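Local coordinates for amino acid ABC transporter, periplasmic amino acid-binding protein (Brucella ovis, PDB 4Z9N) that binds glutathione between its two lobes and probably delivers it, or related amino acid solutes, to an ABC transporter in the inner membrane, at residues 69-74 with 162-167; 167-172 with 179-184. All coordinates share one frame; numbering follows the deposited sequence.

Contact 1. Residues 69-74 with 162-167; sequences NAKERF and VFEKIE. With GSH (glutathione), chain U.
The salt bridge between K71 and E164 is the one direct link from 69-74 to 162-167; glutathione, lodged between the two segments, supplies the rest. N69 opens the first segment by folding it: its OD1 accepts from the backbone N of K71 at 2.8 Å, an Asx turn, with the donor tilted 20° from the carbonyl plane. The N of N69 is held in turn by E72, whose OE2 receives it on the anti side. A70 directs its backbone N to the glycyl carboxylate of glutathione, a weak bond, while its CB rests 3.7 Å from OE1 of the ligand. K71 extends away from the turn and bends at chi3 (146°), which carries its ammonium to E164. NZ lies 2.9 Å from E164 OE1, on the syn side of the carboxylate, and the two side chains meet at a slant at the protein surface. R73 presents both terminal nitrogens to the other carboxylate of glutathione: NH1 meets O12 at 2.9 Å and NH2 meets O11 at 3.0 Å, the second bond almost straight at 179°. NE donates in plane to A70 O at 2.8 Å, fixing the guanidinium's rotation, and F74 CZ and the ligand's OE1 lie over opposite faces. T89 and G140 take further bonds from NH1 and NH2. Opposite the turn, I166 sets CD1 3.7 Å from N3 of the ligand, bringing an apolar wall to the peptide. Gripping the ligand from both segments is consistent with the closed, ligand-bound state of a periplasmic binding protein, with 69-74 and 162-167 on opposite lobes. Segment 69-74 leads into helix 73-78, whereas 162-167 joins strand 159-163, paired in parallel with strand 134-138, to helix 166-174, K165 standing at the N-cap.

Contact 2. Residues 167-172 with 179-184; sequences EEANAA and DAYTTD. With GSH (glutathione), chain U.
With CG of Y181 anti to the backbone N (chi1 -163°), the phenol rises from its strand toward helix 166-174, and N170 answers with CG beside its own backbone N (chi1 -62°), swinging its amide back to the hydroxyl although its CB points away. Y181 OH donates to N170 OD1 at 2.7 Å, nearly end-on to the carbonyl, with a C=O...O angle of 171°. N170 OD1 also sits at the edge of the Y181 ring, 3.2 Å from Y181 CE2, and the amide and ring planes are 42° apart. A169 adds an apolar touch, its CB 4.2 Å from Y181 CE2. Helix 166-174 is thereby fastened to strand 180-182 of the mixed sheet in an α/β lobe of the solute-binding fold, where L188 and V191 of helix 185-192 also pack on the tyrosine. Farther along, the chain turns a corner at T183 and enters the glutathione pocket. T183 OG1 approaches CB2 of the ligand at 3.5 Å. D184, at the N-cap position of helix 185-192, receives the ligand's N1 on OD2 at 2.6 Å, a short bond that pairs its carboxylate with the amino group of the γ-glutamyl end.

In the fold
Helix 166-174 serves both contacts, which share E167 and have centres about 12 Å apart. Contact 1 is a surface contact, made by an exposed ion pair and otherwise mediated by the ligand; contact 2 is buried, with a neutral phenol-to-amide bond and alanine packing inside one lobe. They meet directly: F163 of contact 1 packs on E168, A169 and A172, and I166 CG1 lies 3.6 Å from Y181 OH. Both contacts also reach glutathione, contact 1 through both of its carboxylates and contact 2 through its amino end, while I166 and T183 both border its cysteinyl portion.

Contact 1. Residues 69-74 with 162-167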
loop_
_atom_site.group_PDB
_atom_site.type_symbol
_atom_site.label_atom_id
_atom_site.label_comp_id
_atom_site.label_asym_id
_atom_site.label_seq_id
_atom_site.Cartn_x
_atom_site.Cartn_y
_atom_site.Cartn_z
ATOM N N ASN D 69 25.095 7.702 1.435
ATOM C CA ASN D 69 25.089 7.054 2.744
ATOM C C ASN D 69 23.804 7.432 3.478
ATOM O O ASN D 69 23.000 8.233 2.978
ATOM C CB ASN D 69 26.359 7.396 3.563
ATOM C CG ASN D 69 26.426 8.843 4.024
ATOM O OD1 ASN D 69 25.434 9.441 4.407
ATOM N ND2 ASN D 69 27.638 9.413 3.992
ATOM N N ALA D 70 23.601 6.849 4.654
ATOM C CA ALA D 70 22.315 6.939 5.335
ATOM C C ALA D 70 21.960 8.382 5.686
ATOM O O ALA D 70 20.781 8.741 5.812
ATOM C CB ALA D 70 22.335 6.076 6.590
ATOM N N LYS D 71 22.992 9.204 5.848
ATOM C CA LYS D 71 22.814 10.583 6.286
ATOM C C LYS D 71 22.611 11.608 5.164
ATOM O O LYS D 71 22.078 12.684 5.401
ATOM C CB LYS D 71 24.007 10.995 7.132
ATOM C CG LYS D 71 23.948 10.460 8.543
ATOM C CD LYS D 71 25.089 11.016 9.374
ATOM C CE LYS D 71 24.649 11.210 10.815
ATOM N NZ LYS D 71 25.682 11.935 11.603
ATOM N N GLU D 72 23.026 11.294 3.946
ATOM C CA GLU D 72 22.923 12.286 2.883
ATOM C C GLU D 72 21.784 11.972 1.911
ATOM O O GLU D 72 21.481 12.769 1.028
ATOM C CB GLU D 72 24.253 12.386 2.136
ATOM C CG GLU D 72 24.637 11.114 1.437
ATOM C CD GLU D 72 26.125 11.035 1.114
ATOM O OE1 GLU D 72 26.836 12.051 1.250
ATOM O OE2 GLU D 72 26.578 9.946 0.719
ATOM N N ARG D 73 21.138 10.824 2.082
ATOM C CA ARG D 73 20.162 10.362 1.086
ATOM C C ARG D 73 18.946 11.287 0.939
ATOM O O ARG D 73 18.476 11.529 -0.178
ATOM C CB ARG D 73 19.695 8.938 1.418
ATOM C CG ARG D 73 19.169 8.768 2.857
ATOM C CD ARG D 73 18.773 7.322 3.179
ATOM N NE ARG D 73 18.773 7.111 4.632
ATOM C CZ ARG D 73 18.113 6.147 5.273
ATOM N NH1 ARG D 73 17.337 5.288 4.612
ATOM N NH2 ARG D 73 18.218 6.056 6.594
ATOM N N PHE D 74 18.418 11.815 2.042
ATOM C CA PHE D 74 17.205 12.628 1.905
ATOM C C PHE D 74 17.539 14.012 1.313
ATOM O O PHE D 74 16.775 14.542 0.506
ATOM C CB PHE D 74 16.480 12.746 3.254
ATOM C CG PHE D 74 16.067 11.422 3.813
ATOM C CD1 PHE D 74 15.131 10.641 3.147
ATOM C CD2 PHE D 74 16.678 10.922 4.960
ATOM C CE1 PHE D 74 14.756 9.394 3.635
ATOM C CE2 PHE D 74 16.322 9.684 5.469
ATOM C CZ PHE D 74 15.359 8.907 4.807
ATOM N N VAL D 162 28.006 3.396 17.314
ATOM C CA VAL D 162 27.402 4.062 16.164
ATOM C C VAL D 162 28.432 4.488 15.136
ATOM O O VAL D 162 29.451 5.118 15.470
ATOM C CB VAL D 162 26.585 5.281 16.606
ATOM C CG1 VAL D 162 26.045 6.014 15.390
ATOM C CG2 VAL D 162 25.461 4.852 17.531
ATOM N N PHE D 163 28.146 4.162 13.876
ATOM C CA PHE D 163 29.062 4.415 12.776
ATOM C C PHE D 163 28.470 5.318 11.722
ATOM O O PHE D 163 27.257 5.337 11.519
ATOM C CB PHE D 163 29.490 3.097 12.125
ATOM C CG PHE D 163 30.294 2.243 13.023
ATOM C CD1 PHE D 163 29.673 1.348 13.869
ATOM C CD2 PHE D 163 31.670 2.369 13.067
ATOM C CE1 PHE D 163 30.415 0.583 14.731
ATOM C CE2 PHE D 163 32.418 1.594 13.928
ATOM C CZ PHE D 163 31.782 0.698 14.762
ATOM N N GLU D 164 29.339 6.040 11.023
ATOM C CA GLU D 164 28.888 6.954 9.981
ATOM C C GLU D 164 28.834 6.308 8.603
ATOM O O GLU D 164 28.115 6.778 7.733
ATOM C CB GLU D 164 29.792 8.186 9.920
ATOM C CG GLU D 164 29.838 8.976 11.216
ATOM C CD GLU D 164 28.463 9.429 11.665
ATOM O OE1 GLU D 164 27.755 10.083 10.872
ATOM O OE2 GLU D 164 28.085 9.112 12.811
ATOM N N LYS D 165 29.610 5.248 8.405
ATOM C CA LYS D 165 29.718 4.599 7.101
ATOM C C LYS D 165 29.561 3.090 7.253
ATOM O O LYS D 165 29.975 2.523 8.257
ATOM C CB LYS D 165 31.060 4.929 6.439
ATOM C CG LYS D 165 31.265 6.406 6.165
ATOM C CD LYS D 165 32.570 6.650 5.431
ATOM C CE LYS D 165 32.485 7.913 4.584
ATOM N NZ LYS D 165 33.823 8.383 4.137
ATOM N N ILE D 166 28.964 2.438 6.263
ATOM C CA ILE D 166 28.689 1.010 6.398
ATOM C C ILE D 166 29.989 0.209 6.446
ATOM O O ILE D 166 30.051 -0.826 7.119
ATOM C CB ILE D 166 27.754 0.503 5.280
ATOM C CG1 ILE D 166 27.325 -0.945 5.551
ATOM C CG2 ILE D 166 28.415 0.591 3.911
ATOM C CD1 ILE D 166 26.204 -1.448 4.644
ATOM N N GLU D 167 31.027 0.676 5.750
ATOM C CA GLU D 167 32.281 -0.075 5.697
ATOM C C GLU D 167 32.907 -0.123 7.079
ATOM O O GLU D 167 33.467 -1.145 7.484
ATOM C CB GLU D 167 33.258 0.547 4.692
HETATM N N1 GSH U . 15.860 0.919 6.361
HETATM C CA1 GSH U . 16.610 1.649 7.385
HETATM C C1 GSH U . 16.321 3.139 7.226
HETATM O O11 GSH U . 16.750 3.944 8.099
HETATM O O12 GSH U . 15.671 3.571 6.233
HETATM C CB1 GSH U . 18.127 1.437 7.250
HETATM C CG1 GSH U . 18.577 1.927 5.860
HETATM C CD1 GSH U . 20.101 1.958 5.820
HETATM O OE1 GSH U . 20.703 2.951 5.551
HETATM N N2 GSH U . 20.809 0.733 6.109
HETATM C CA2 GSH U . 22.260 0.773 6.095
HETATM C C2 GSH U . 22.817 1.128 4.709
HETATM O O2 GSH U . 22.194 1.031 3.700
HETATM C CB2 GSH U . 22.836 -0.524 6.672
HETATM S SG2 GSH U . 22.576 -1.944 5.573
HETATM N N3 GSH U . 24.165 1.654 4.673
HETATM C CA3 GSH U . 24.759 2.018 3.415
HETATM C C3 GSH U . 25.307 3.440 3.534
HETATM O O31 GSH U . 26.076 3.867 2.633
HETATM O O32 GSH U . 24.982 4.183 4.510
#

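Contact 2. Residues 167-172 with 179-184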
loop_
_atom_site.group_PDB
_atom_site.type_symbol
_atom_site.label_atom_id
_atom_site.label_comp_id
_atom_site.label_asym_id
_atom_site.label_seq_id
_atom_site.Cartn_x
_atom_site.Cartn_y
_atom_site.Cartn_z
ATOM N N GLU D 167 31.027 0.676 5.750
ATOM C CA GLU D 167 32.281 -0.075 5.697
ATOM C C GLU D 167 32.907 -0.123 7.079
ATOM O O GLU D 167 33.467 -1.145 7.484
ATOM C CB GLU D 167 33.258 0.547 4.692
ATOM N N GLU D 168 32.799 0.997 7.790
ATOM C CA GLU D 168 33.269 1.112 9.160
ATOM C C GLU D 168 32.514 0.145 10.077
ATOM O O GLU D 168 33.127 -0.573 10.876
ATOM C CB GLU D 168 33.104 2.552 9.648
ATOM C CG GLU D 168 33.959 3.562 8.894
ATOM C CD GLU D 168 33.573 5.006 9.193
ATOM O OE1 GLU D 168 32.501 5.231 9.808
ATOM O OE2 GLU D 168 34.331 5.920 8.800
ATOM N N ALA D 169 31.189 0.123 9.959
ATOM C CA ALA D 169 30.386 -0.804 10.747
ATOM C C ALA D 169 30.779 -2.258 10.457
ATOM O O ALA D 169 30.955 -3.064 11.377
ATOM C CB ALA D 169 28.888 -0.589 10.473
ATOM N N ASN D 170 30.906 -2.589 9.175
ATOM C CA ASN D 170 31.220 -3.951 8.792
ATOM C C ASN D 170 32.569 -4.384 9.386
ATOM O O ASN D 170 32.699 -5.499 9.888
ATOM C CB ASN D 170 31.242 -4.116 7.264
ATOM C CG ASN D 170 29.897 -3.825 6.612
ATOM O OD1 ASN D 170 28.884 -3.635 7.293
ATOM N ND2 ASN D 170 29.875 -3.832 5.283
ATOM N N ALA D 171 33.558 -3.494 9.357
ATOM C CA ALA D 171 34.898 -3.879 9.796
ATOM C C ALA D 171 34.938 -4.089 11.308
ATOM O O ALA D 171 35.589 -5.018 11.798
ATOM C CB ALA D 171 35.923 -2.840 9.370
ATOM N N ALA D 172 34.231 -3.235 12.042
ATOM C CA ALA D 172 34.217 -3.301 13.501
ATOM C C ALA D 172 33.502 -4.552 14.006
ATOM O O ALA D 172 33.877 -5.121 15.036
ATOM C CB ALA D 172 33.566 -2.067 14.067
ATOM N N ASP D 179 29.983 -7.117 19.227
ATOM C CA ASP D 179 29.458 -8.463 19.437
ATOM C C ASP D 179 28.354 -8.831 18.456
ATOM O O ASP D 179 28.139 -10.008 18.172
ATOM C CB ASP D 179 28.913 -8.614 20.851
ATOM C CG ASP D 179 29.959 -8.408 21.893
ATOM O OD1 ASP D 179 31.004 -9.081 21.810
ATOM O OD2 ASP D 179 29.733 -7.580 22.790
ATOM N N ALA D 180 27.643 -7.825 17.969
ATOM C CA ALA D 180 26.497 -8.050 17.095
ATOM C C ALA D 180 26.336 -6.887 16.124
ATOM O O ALA D 180 26.921 -5.813 16.309
ATOM C CB ALA D 180 25.224 -8.244 17.912
ATOM N N TYR D 181 25.550 -7.133 15.084
ATOM C CA TYR D 181 25.277 -6.173 14.024
ATOM C C TYR D 181 23.761 -6.035 13.947
ATOM O O TYR D 181 23.053 -7.050 13.971
ATOM C CB TYR D 181 25.850 -6.685 12.692
ATOM C CG TYR D 181 26.025 -5.663 11.582
ATOM C CD1 TYR D 181 24.929 -5.015 11.016
ATOM C CD2 TYR D 181 27.289 -5.389 11.065
ATOM C CE1 TYR D 181 25.104 -4.086 9.982
ATOM C CE2 TYR D 181 27.473 -4.473 10.038
ATOM C CZ TYR D 181 26.377 -3.828 9.499
ATOM O OH TYR D 181 26.568 -2.917 8.478
ATOM N N THR D 182 23.240 -4.815 13.858
ATOM C CA THR D 182 21.809 -4.693 13.633
ATOM C C THR D 182 21.517 -3.832 12.408
ATOM O O THR D 182 22.164 -2.802 12.176
ATOM C CB THR D 182 21.048 -4.117 14.874
ATOM O OG1 THR D 182 19.636 -4.196 14.643
ATOM C CG2 THR D 182 21.420 -2.646 15.153
ATOM N N THR D 183 20.562 -4.302 11.612
ATOM C CA THR D 183 19.995 -3.546 10.499
ATOM C C THR D 183 18.801 -4.343 9.970
ATOM O O THR D 183 18.358 -5.302 10.614
ATOM C CB THR D 183 21.031 -3.269 9.358
ATOM O OG1 THR D 183 20.398 -2.504 8.322
ATOM C CG2 THR D 183 21.573 -4.547 8.765
ATOM N N ASP D 184 18.261 -3.943 8.822
ATOM C CA ASP D 184 17.139 -4.674 8.222
ATOM C C ASP D 184 17.558 -6.088 7.895
ATOM O O ASP D 184 18.718 -6.329 7.546
ATOM C CB ASP D 184 16.653 -3.951 6.974
ATOM C CG ASP D 184 16.214 -2.549 7.284
ATOM O OD1 ASP D 184 15.562 -2.386 8.336
ATOM O OD2 ASP D 184 16.538 -1.611 6.517
HETATM N N1 GSH U . 15.860 0.919 6.361
HETATM C CA1 GSH U . 16.610 1.649 7.385
HETATM C C1 GSH U . 16.321 3.139 7.226
HETATM O O11 GSH U . 16.750 3.944 8.099
HETATM O O12 GSH U . 15.671 3.571 6.233
HETATM C CB1 GSH U . 18.127 1.437 7.250
HETATM C CG1 GSH U . 18.577 1.927 5.860
HETATM C CD1 GSH U . 20.101 1.958 5.820
HETATM O OE1 GSH U . 20.703 2.951 5.551
HETATM N N2 GSH U . 20.809 0.733 6.109
HETATM C CA2 GSH U . 22.260 0.773 6.095
HETATM C C2 GSH U . 22.817 1.128 4.709
HETATM O O2 GSH U . 22.194 1.031 3.700
HETATM C CB2 GSH U . 22.836 -0.524 6.672
HETATM S SG2 GSH U . 22.576 -1.944 5.573
HETATM N N3 GSH U . 24.165 1.654 4.673
HETATM C CA3 GSH U . 24.759 2.018 3.415
HETATM C C3 GSH U . 25.307 3.440 3.534
HETATM O O31 GSH U . 26.076 3.867 2.633
HETATM O O32 GSH U . 24.982 4.183 4.510
#